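Local coordinates for protein nucleoside kinase (Methanococcus jannaschii, PDB 2C4E) that phosphorylates a broad range of nucleosides, inosine, guanosine and cytidine most actively, to nucleoside monophosphates with ATP as the preferred phosphate donor, at residues Y67-N71 against S72-R76; Y89-E92 against E93-T96; N198-I201 against D202-L205. One frame throughout, in Å; residues are numbered along the deposited sequence.

Contacts 1 and 2 are neighbours, with centres 11 Å apart, and two probable side-chain hydrogen bonds join them; contact 3 lies on the opposite side of the chain's centre, its own centre 43 Å from that of contact 1 and 40 Å from that of contact 2. All three are partly buried local contacts far from the middle of the chain. Contacts 1 and 2 belong to the connections around the small 64-65/89-90 sheet, contact 3 to the short helix 201-205. Their chemistry differs accordingly. Contact 1 leads into a helix with a type II turn and a phenylalanine against that helix; contact 2 is almost wholly polar and turns on one serine hydroxyl; contact 3 combines an aspartate cap with an edge-to-face aromatic pair.

Contact 1: residues Y67-N71 against S72-R76; sequences YDFKN and SGYER
Phe69 and Glu75 meet across a type II beta turn, Phe69 to Ser72, that delivers the chain into helix 73-80. The turn is closed by Ser72 N donating to Phe69 O at 2.9 Å. Asn71 occupies the third position with positive phi, as this turn type requires. The Phe69 ring lies against the first turn of the helix: Glu75 N sits 3.9 Å above one face of the ring, displaced toward the rim, and Phe69 CE2 approaches Glu75 CB at 3.7 Å. On the neighbouring part of the ring, Phe69 CE1 reaches Tyr74 CB at 3.5 Å; the two rings are set obliquely, their planes 40° apart. The Glu75 side chain is fully extended (chi1 -177°, chi2 -178°) and runs back from the helix to the turn, where OE1 receives a weak bond from Asn71 N at 3.3 Å. The other oxygen, OE2, bonds Tyr90 OH on strand 89-90, which should hold the carboxylate in place. Ser72 holds the N-cap position but its side chain makes no capping bond.

Farther out, Asp68 is fixed by a hydrogen bond to Thr96 and a salt bridge to Lys98, while Thr14, Leu88 and Thr96 pack on Phe69. Tyr74 stacks on Tyr41, and its hydroxyl bonds Gly42 O and Gln284 NE2. The Tyr74 side chain is also about 5 Å from Gly43 and from the side chain of Asn47, both of which bind substrate, which places the start of the helix probably beside the nucleoside pocket of this ribokinase fold. Where the chain passes from turn to helix, the packing is close: Ser72 CB stands 3.0 Å from Asp68 O.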
loop_
_atom_site.group_PDB
_atom_site.type_symbol
_atom_site.label_atom_id
_atom_site.label_comp_id
_atom_site.label_asym_id
_atom_site.label_seq_id
_atom_site.Cartn_x
_atom_site.Cartn_y
_atom_site.Cartn_z
ATOM N N TYR A 67 1.436 -5.660 -16.159
ATOM C CA TYR A 67 2.669 -5.278 -16.853
ATOM C C TYR A 67 3.923 -5.409 -15.988
ATOM O O TYR A 67 5.045 -5.456 -16.521
ATOM C CB TYR A 67 2.558 -3.844 -17.416
ATOM C CG TYR A 67 2.304 -2.742 -16.383
ATOM C CD1 TYR A 67 3.326 -2.289 -15.545
ATOM C CD2 TYR A 67 1.046 -2.142 -16.257
ATOM C CE1 TYR A 67 3.102 -1.278 -14.600
ATOM C CE2 TYR A 67 0.811 -1.129 -15.317
ATOM C CZ TYR A 67 1.846 -0.702 -14.492
ATOM O OH TYR A 67 1.631 0.291 -13.555
ATOM N N ASP A 68 3.734 -5.432 -14.662
ATOM C CA ASP A 68 4.838 -5.580 -13.708
ATOM C C ASP A 68 5.114 -7.033 -13.329
ATOM O O ASP A 68 6.005 -7.309 -12.531
ATOM C CB ASP A 68 4.594 -4.736 -12.448
ATOM C CG ASP A 68 3.404 -5.212 -11.630
ATOM O OD1 ASP A 68 2.523 -5.892 -12.196
ATOM O OD2 ASP A 68 3.265 -4.943 -10.418
ATOM N N PHE A 69 4.329 -7.954 -13.876
ATOM C CA PHE A 69 4.615 -9.380 -13.745
ATOM C C PHE A 69 5.712 -9.777 -14.724
ATOM O O PHE A 69 6.637 -10.487 -14.353
ATOM C CB PHE A 69 3.365 -10.207 -14.032
ATOM C CG PHE A 69 3.412 -11.598 -13.459
ATOM C CD1 PHE A 69 3.084 -11.817 -12.133
ATOM C CD2 PHE A 69 3.772 -12.688 -14.250
ATOM C CE1 PHE A 69 3.102 -13.102 -11.597
ATOM C CE2 PHE A 69 3.805 -13.971 -13.715
ATOM C CZ PHE A 69 3.467 -14.177 -12.389
ATOM N N LYS A 70 5.577 -9.321 -15.972
ATOM C CA LYS A 70 6.524 -9.626 -17.050
ATOM C C LYS A 70 7.979 -9.415 -16.616
ATOM O O LYS A 70 8.375 -8.306 -16.258
ATOM C CB LYS A 70 6.232 -8.760 -18.291
ATOM C CG LYS A 70 5.548 -9.491 -19.441
ATOM C CD LYS A 70 4.546 -8.593 -20.154
ATOM C CE LYS A 70 3.994 -9.249 -21.408
ATOM N NZ LYS A 70 2.711 -8.628 -21.842
ATOM N N ASN A 71 8.748 -10.505 -16.636
ATOM C CA ASN A 71 10.179 -10.510 -16.310
ATOM C C ASN A 71 10.494 -10.243 -14.833
ATOM O O ASN A 71 11.662 -10.148 -14.455
ATOM C CB ASN A 71 10.960 -9.518 -17.185
ATOM C CG ASN A 71 10.630 -9.642 -18.668
ATOM O OD1 ASN A 71 10.673 -8.656 -19.406
ATOM N ND2 ASN A 71 10.316 -10.855 -19.112
ATOM N N SER A 72 9.463 -10.152 -13.998
ATOM C CA SER A 72 9.642 -9.759 -12.606
ATOM C C SER A 72 9.967 -10.968 -11.748
ATOM O O SER A 72 10.025 -12.101 -12.246
ATOM C CB SER A 72 8.394 -9.046 -12.074
ATOM O OG SER A 72 8.742 -7.948 -11.243
ATOM N N GLY A 73 10.181 -10.726 -10.460
ATOM C CA GLY A 73 10.550 -11.784 -9.545
ATOM C C GLY A 73 9.594 -12.956 -9.644
ATOM O O GLY A 73 10.017 -14.109 -9.659
ATOM N N TYR A 74 8.304 -12.659 -9.739
ATOM C CA TYR A 74 7.284 -13.700 -9.635
ATOM C C TYR A 74 7.301 -14.647 -10.838
ATOM O O TYR A 74 7.197 -15.863 -10.670
ATOM C CB TYR A 74 5.896 -13.072 -9.455
ATOM C CG TYR A 74 4.915 -13.888 -8.616
ATOM C CD1 TYR A 74 3.828 -13.272 -8.003
ATOM C CD2 TYR A 74 5.071 -15.271 -8.432
ATOM C CE1 TYR A 74 2.933 -13.997 -7.240
ATOM C CE2 TYR A 74 4.173 -15.999 -7.675
ATOM C CZ TYR A 74 3.107 -15.363 -7.088
ATOM O OH TYR A 74 2.232 -16.076 -6.325
ATOM N N GLU A 75 7.431 -14.097 -12.039
ATOM C CA GLU A 75 7.416 -14.905 -13.256
ATOM C C GLU A 75 8.572 -15.899 -13.326
ATOM O O GLU A 75 8.359 -17.062 -13.644
ATOM C CB GLU A 75 7.440 -14.010 -14.487
ATOM C CG GLU A 75 7.355 -14.766 -15.800
ATOM C CD GLU A 75 7.431 -13.841 -16.984
ATOM O OE1 GLU A 75 8.539 -13.663 -17.531
ATOM O OE2 GLU A 75 6.384 -13.284 -17.353
ATOM N N ARG A 76 9.791 -15.429 -13.054
ATOM C CA ARG A 76 10.981 -16.286 -13.053
ATOM C C ARG A 76 10.884 -17.366 -11.983
ATOM O O ARG A 76 11.267 -18.514 -12.211
ATOM C CB ARG A 76 12.247 -15.447 -12.845
#

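Contact 2: residues Y89-E92 against E93-T96; sequences YYSE and EEET
The hydroxyl of Ser91 gathers two backbone N-H groups of the chain that follows it, and this is the tight part of the contact. Glu94 N donates to Ser91 OG at 3.1 Å along a nearly straight line, N-H...O 165°; Glu93 N reaches the same oxygen weakly, at 3.3 Å. The serine chi1 of -178° swings OG beside its own carbonyl carbon, on the side to which the chain curls back. His120 NE2 hydrogen-bonds this buried oxygen as well, making three partners for one atom. The aliphatic starts of two glutamates close in around it, Glu93 CG at 3.5 Å and Glu94 CB at 3.6 Å from Ser91 OG.

The outer side is looser and strongly acidic. Glu92 extends away with its carboxylate toward solvent, contributing little beyond its CB. Glu93 and Glu94 also lead outward, yet Glu93 OE1 and Glu94 OE2 come within 2.9 Å of each other. Two acceptors so close would probably raise the proton affinity of one, an effect that the salt bridge from Lys119 to Glu93 OE2 may moderate. Backbone bonds of Ser91 to Val65 and of Glu94 to Tyr67 tie both ends of the bend to strand 64-65 and the residues just after it. The weak Glu93 N bond to Ser91 OG is that of an ST turn, and the straighter bond from Glu94 N, one residue on, strengthens it as the chain turns back after strand 89-90.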
loop_
_atom_site.group_PDB
_atom_site.type_symbol
_atom_site.label_atom_id
_atom_site.label_comp_id
_atom_site.label_asym_id
_atom_site.label_seq_id
_atom_site.Cartn_x
_atom_site.Cartn_y
_atom_site.Cartn_z
ATOM N N TYR A 89 -2.981 -14.586 -18.436
ATOM C CA TYR A 89 -3.268 -13.398 -19.213
ATOM C C TYR A 89 -2.396 -12.264 -18.687
ATOM O O TYR A 89 -2.415 -11.972 -17.499
ATOM C CB TYR A 89 -4.745 -13.014 -19.101
ATOM C CG TYR A 89 -5.068 -11.772 -19.890
ATOM C CD1 TYR A 89 -5.016 -10.514 -19.293
ATOM C CD2 TYR A 89 -5.375 -11.849 -21.246
ATOM C CE1 TYR A 89 -5.288 -9.363 -20.028
ATOM C CE2 TYR A 89 -5.648 -10.707 -21.986
ATOM C CZ TYR A 89 -5.604 -9.471 -21.369
ATOM O OH TYR A 89 -5.873 -8.328 -22.085
ATOM N N TYR A 90 -1.627 -11.638 -19.575
ATOM C CA TYR A 90 -0.754 -10.527 -19.213
ATOM C C TYR A 90 -1.389 -9.221 -19.675
ATOM O O TYR A 90 -1.612 -9.020 -20.871
ATOM C CB TYR A 90 0.611 -10.684 -19.888
ATOM C CG TYR A 90 1.521 -11.694 -19.228
ATOM C CD1 TYR A 90 1.324 -13.063 -19.396
ATOM C CD2 TYR A 90 2.594 -11.275 -18.446
ATOM C CE1 TYR A 90 2.174 -13.985 -18.795
ATOM C CE2 TYR A 90 3.445 -12.181 -17.850
ATOM C CZ TYR A 90 3.233 -13.532 -18.021
ATOM O OH TYR A 90 4.086 -14.421 -17.418
ATOM N N SER A 91 -1.680 -8.338 -18.726
ATOM C CA SER A 91 -2.273 -7.041 -19.031
ATOM C C SER A 91 -1.182 -6.052 -19.435
ATOM O O SER A 91 -0.096 -6.049 -18.858
ATOM C CB SER A 91 -3.028 -6.499 -17.817
ATOM O OG SER A 91 -3.645 -5.260 -18.118
ATOM N N GLU A 92 -1.482 -5.224 -20.432
ATOM C CA GLU A 92 -0.589 -4.152 -20.859
ATOM C C GLU A 92 -0.817 -2.892 -20.017
ATOM O O GLU A 92 0.107 -2.105 -19.806
ATOM C CB GLU A 92 -0.820 -3.826 -22.347
ATOM C CG GLU A 92 -0.737 -5.024 -23.290
ATOM C CD GLU A 92 -0.875 -4.641 -24.755
ATOM O OE1 GLU A 92 -1.969 -4.183 -25.163
ATOM O OE2 GLU A 92 0.113 -4.788 -25.510
ATOM N N GLU A 93 -2.049 -2.714 -19.538
ATOM C CA GLU A 93 -2.502 -1.456 -18.931
ATOM C C GLU A 93 -2.501 -1.450 -17.394
ATOM O O GLU A 93 -2.132 -0.440 -16.768
ATOM C CB GLU A 93 -3.906 -1.090 -19.450
ATOM C CG GLU A 93 -4.901 -2.261 -19.502
ATOM C CD GLU A 93 -6.354 -1.819 -19.632
ATOM O OE1 GLU A 93 -6.656 -0.633 -19.368
ATOM O OE2 GLU A 93 -7.197 -2.654 -20.018
ATOM N N GLU A 94 -2.922 -2.571 -16.805
ATOM C CA GLU A 94 -3.094 -2.706 -15.368
ATOM C C GLU A 94 -1.838 -3.319 -14.762
ATOM O O GLU A 94 -1.143 -4.097 -15.429
ATOM C CB GLU A 94 -4.326 -3.592 -15.058
ATOM C CG GLU A 94 -5.616 -3.198 -15.796
ATOM C CD GLU A 94 -6.005 -1.747 -15.566
ATOM O OE1 GLU A 94 -5.753 -1.219 -14.454
ATOM O OE2 GLU A 94 -6.559 -1.125 -16.496
ATOM N N GLU A 95 -1.574 -3.003 -13.490
ATOM C CA GLU A 95 -0.610 -3.779 -12.676
ATOM C C GLU A 95 -1.194 -5.071 -12.065
ATOM O O GLU A 95 -2.416 -5.248 -12.011
ATOM C CB GLU A 95 -0.062 -2.927 -11.529
ATOM C CG GLU A 95 -1.036 -2.645 -10.386
ATOM C CD GLU A 95 -0.525 -1.541 -9.462
ATOM O OE1 GLU A 95 0.413 -1.791 -8.668
ATOM O OE2 GLU A 95 -1.043 -0.408 -9.535
ATOM N N THR A 96 -0.296 -5.951 -11.587
ATOM C CA THR A 96 -0.641 -7.241 -10.962
ATOM C C THR A 96 -1.423 -7.019 -9.655
ATOM O O THR A 96 -1.065 -6.113 -8.903
ATOM C CB THR A 96 0.670 -8.025 -10.637
ATOM O OG1 THR A 96 1.428 -8.224 -11.840
ATOM C CG2 THR A 96 0.391 -9.449 -10.096
#

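Contact 3: residues N198-I201 against D202-L205; sequences NFEI and DDYL
Phe199 and Tyr204 bracket the first turn of helix 201-205 as a hydrophobic staple, while Asp203 supplies one half of a capping box to Glu200 at the N-cap. Among the hydrogen bonds, the cap is the shortest and straightest: Glu200 N donates to Asp203 OD2 at 2.9 Å, N-H...O 165°, and OD2 accepts with its anti lone pair. An Asp203 chi1 of -59°, with CG beside its own backbone N, turns the carboxylate back toward the N-cap. The helix opens with weak bonds from Asp203 N and Tyr204 N to Glu200 O, followed by Leu205 N to Ile201 O at 3.1 Å. Tyr204 OH is hydrogen-bonded to Ser194 OG.

The aromatic contacts are of two kinds. The edge of Phe199 meets the face of Tyr204, with Phe199 CD1 3.7 Å above the centre of the Tyr204 ring and the planes 89° apart. Over one face of the Phe199 ring lies Asp203 CB, 3.6 Å from the centroid, a CH-pi contact.

Electrostatically, Glu200 OE1 and Asp203 OD2 are like charges only 4.1 Å apart; the N-terminal end of the helix probably eases that burden.

Apolar packing reaches into the surrounding fold. Tyr204 lies among helices 187-197 and 170-178 and strand 182-186, and Phe199 touches Leu174. Farther along the turn, Ile201 and Leu205 run side by side, with Ile201 CG2 3.7 Å from Leu205 CD1.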
loop_
_atom_site.group_PDB
_atom_site.type_symbol
_atom_site.label_atom_id
_atom_site.label_comp_id
_atom_site.label_asym_id
_atom_site.label_seq_id
_atom_site.Cartn_x
_atom_site.Cartn_y
_atom_site.Cartn_z
ATOM N N ASN A 198 -30.331 -22.074 3.090
ATOM C CA ASN A 198 -31.125 -22.967 3.951
ATOM C C ASN A 198 -30.715 -24.424 3.723
ATOM O O ASN A 198 -31.553 -25.312 3.579
ATOM C CB ASN A 198 -32.648 -22.765 3.797
ATOM C CG ASN A 198 -33.461 -23.525 4.857
ATOM O OD1 ASN A 198 -33.048 -23.662 6.016
ATOM N ND2 ASN A 198 -34.627 -24.023 4.458
ATOM N N PHE A 199 -29.407 -24.649 3.707
ATOM C CA PHE A 199 -28.846 -25.988 3.533
ATOM C C PHE A 199 -28.382 -26.583 4.844
ATOM O O PHE A 199 -27.753 -25.908 5.658
ATOM C CB PHE A 199 -27.635 -25.929 2.602
ATOM C CG PHE A 199 -27.954 -26.118 1.142
ATOM C CD1 PHE A 199 -26.951 -26.513 0.267
ATOM C CD2 PHE A 199 -29.222 -25.875 0.629
ATOM C CE1 PHE A 199 -27.205 -26.670 -1.078
ATOM C CE2 PHE A 199 -29.470 -26.051 -0.738
ATOM C CZ PHE A 199 -28.462 -26.454 -1.572
ATOM N N GLU A 200 -28.685 -27.862 5.026
ATOM C CA GLU A 200 -28.001 -28.710 5.982
ATOM C C GLU A 200 -26.970 -29.518 5.182
ATOM O O GLU A 200 -26.914 -29.437 3.946
ATOM C CB GLU A 200 -28.994 -29.642 6.687
ATOM C CG GLU A 200 -30.010 -28.928 7.571
ATOM C CD GLU A 200 -31.179 -29.824 7.959
ATOM O OE1 GLU A 200 -31.981 -30.177 7.064
ATOM O OE2 GLU A 200 -31.300 -30.186 9.151
ATOM N N ILE A 201 -26.147 -30.279 5.894
ATOM C CA ILE A 201 -25.077 -31.048 5.275
ATOM C C ILE A 201 -25.606 -31.932 4.147
ATOM O O ILE A 201 -25.003 -32.001 3.078
ATOM C CB ILE A 201 -24.317 -31.859 6.358
ATOM C CG1 ILE A 201 -23.382 -30.906 7.121
ATOM C CG2 ILE A 201 -23.498 -33.003 5.732
ATOM C CD1 ILE A 201 -23.070 -31.318 8.529
ATOM N N ASP A 202 -26.742 -32.580 4.370
ATOM C CA ASP A 202 -27.280 -33.524 3.391
ATOM C C ASP A 202 -27.679 -32.821 2.093
ATOM O O ASP A 202 -27.598 -33.422 1.012
ATOM C CB ASP A 202 -28.466 -34.305 3.972
ATOM C CG ASP A 202 -28.033 -35.417 4.917
ATOM O OD1 ASP A 202 -28.911 -36.139 5.419
ATOM O OD2 ASP A 202 -26.847 -35.650 5.225
ATOM N N ASP A 203 -28.113 -31.561 2.196
ATOM C CA ASP A 203 -28.380 -30.757 0.998
ATOM C C ASP A 203 -27.136 -30.497 0.156
ATOM O O ASP A 203 -27.214 -30.531 -1.062
ATOM C CB ASP A 203 -29.042 -29.432 1.350
ATOM C CG ASP A 203 -30.348 -29.622 2.083
ATOM O OD1 ASP A 203 -31.327 -30.084 1.455
ATOM O OD2 ASP A 203 -30.490 -29.357 3.293
ATOM N N TYR A 204 -26.005 -30.193 0.791
ATOM C CA TYR A 204 -24.751 -30.099 0.048
ATOM C C TYR A 204 -24.436 -31.406 -0.626
ATOM O O TYR A 204 -23.987 -31.423 -1.778
ATOM C CB TYR A 204 -23.584 -29.748 0.951
ATOM C CG TYR A 204 -23.621 -28.346 1.463
ATOM C CD1 TYR A 204 -24.127 -28.067 2.728
ATOM C CD2 TYR A 204 -23.133 -27.293 0.706
ATOM C CE1 TYR A 204 -24.159 -26.777 3.217
ATOM C CE2 TYR A 204 -23.149 -26.002 1.183
ATOM C CZ TYR A 204 -23.668 -25.744 2.446
ATOM O OH TYR A 204 -23.679 -24.457 2.942
ATOM N N LEU A 205 -24.642 -32.503 0.086
ATOM C CA LEU A 205 -24.202 -33.804 -0.420
ATOM C C LEU A 205 -25.088 -34.346 -1.543
ATOM O O LEU A 205 -24.714 -35.309 -2.201
ATOM C CB LEU A 205 -24.105 -34.819 0.718
ATOM C CG LEU A 205 -23.016 -34.510 1.750
ATOM C CD1 LEU A 205 -23.169 -35.434 2.948
ATOM C CD2 LEU A 205 -21.650 -34.645 1.144
#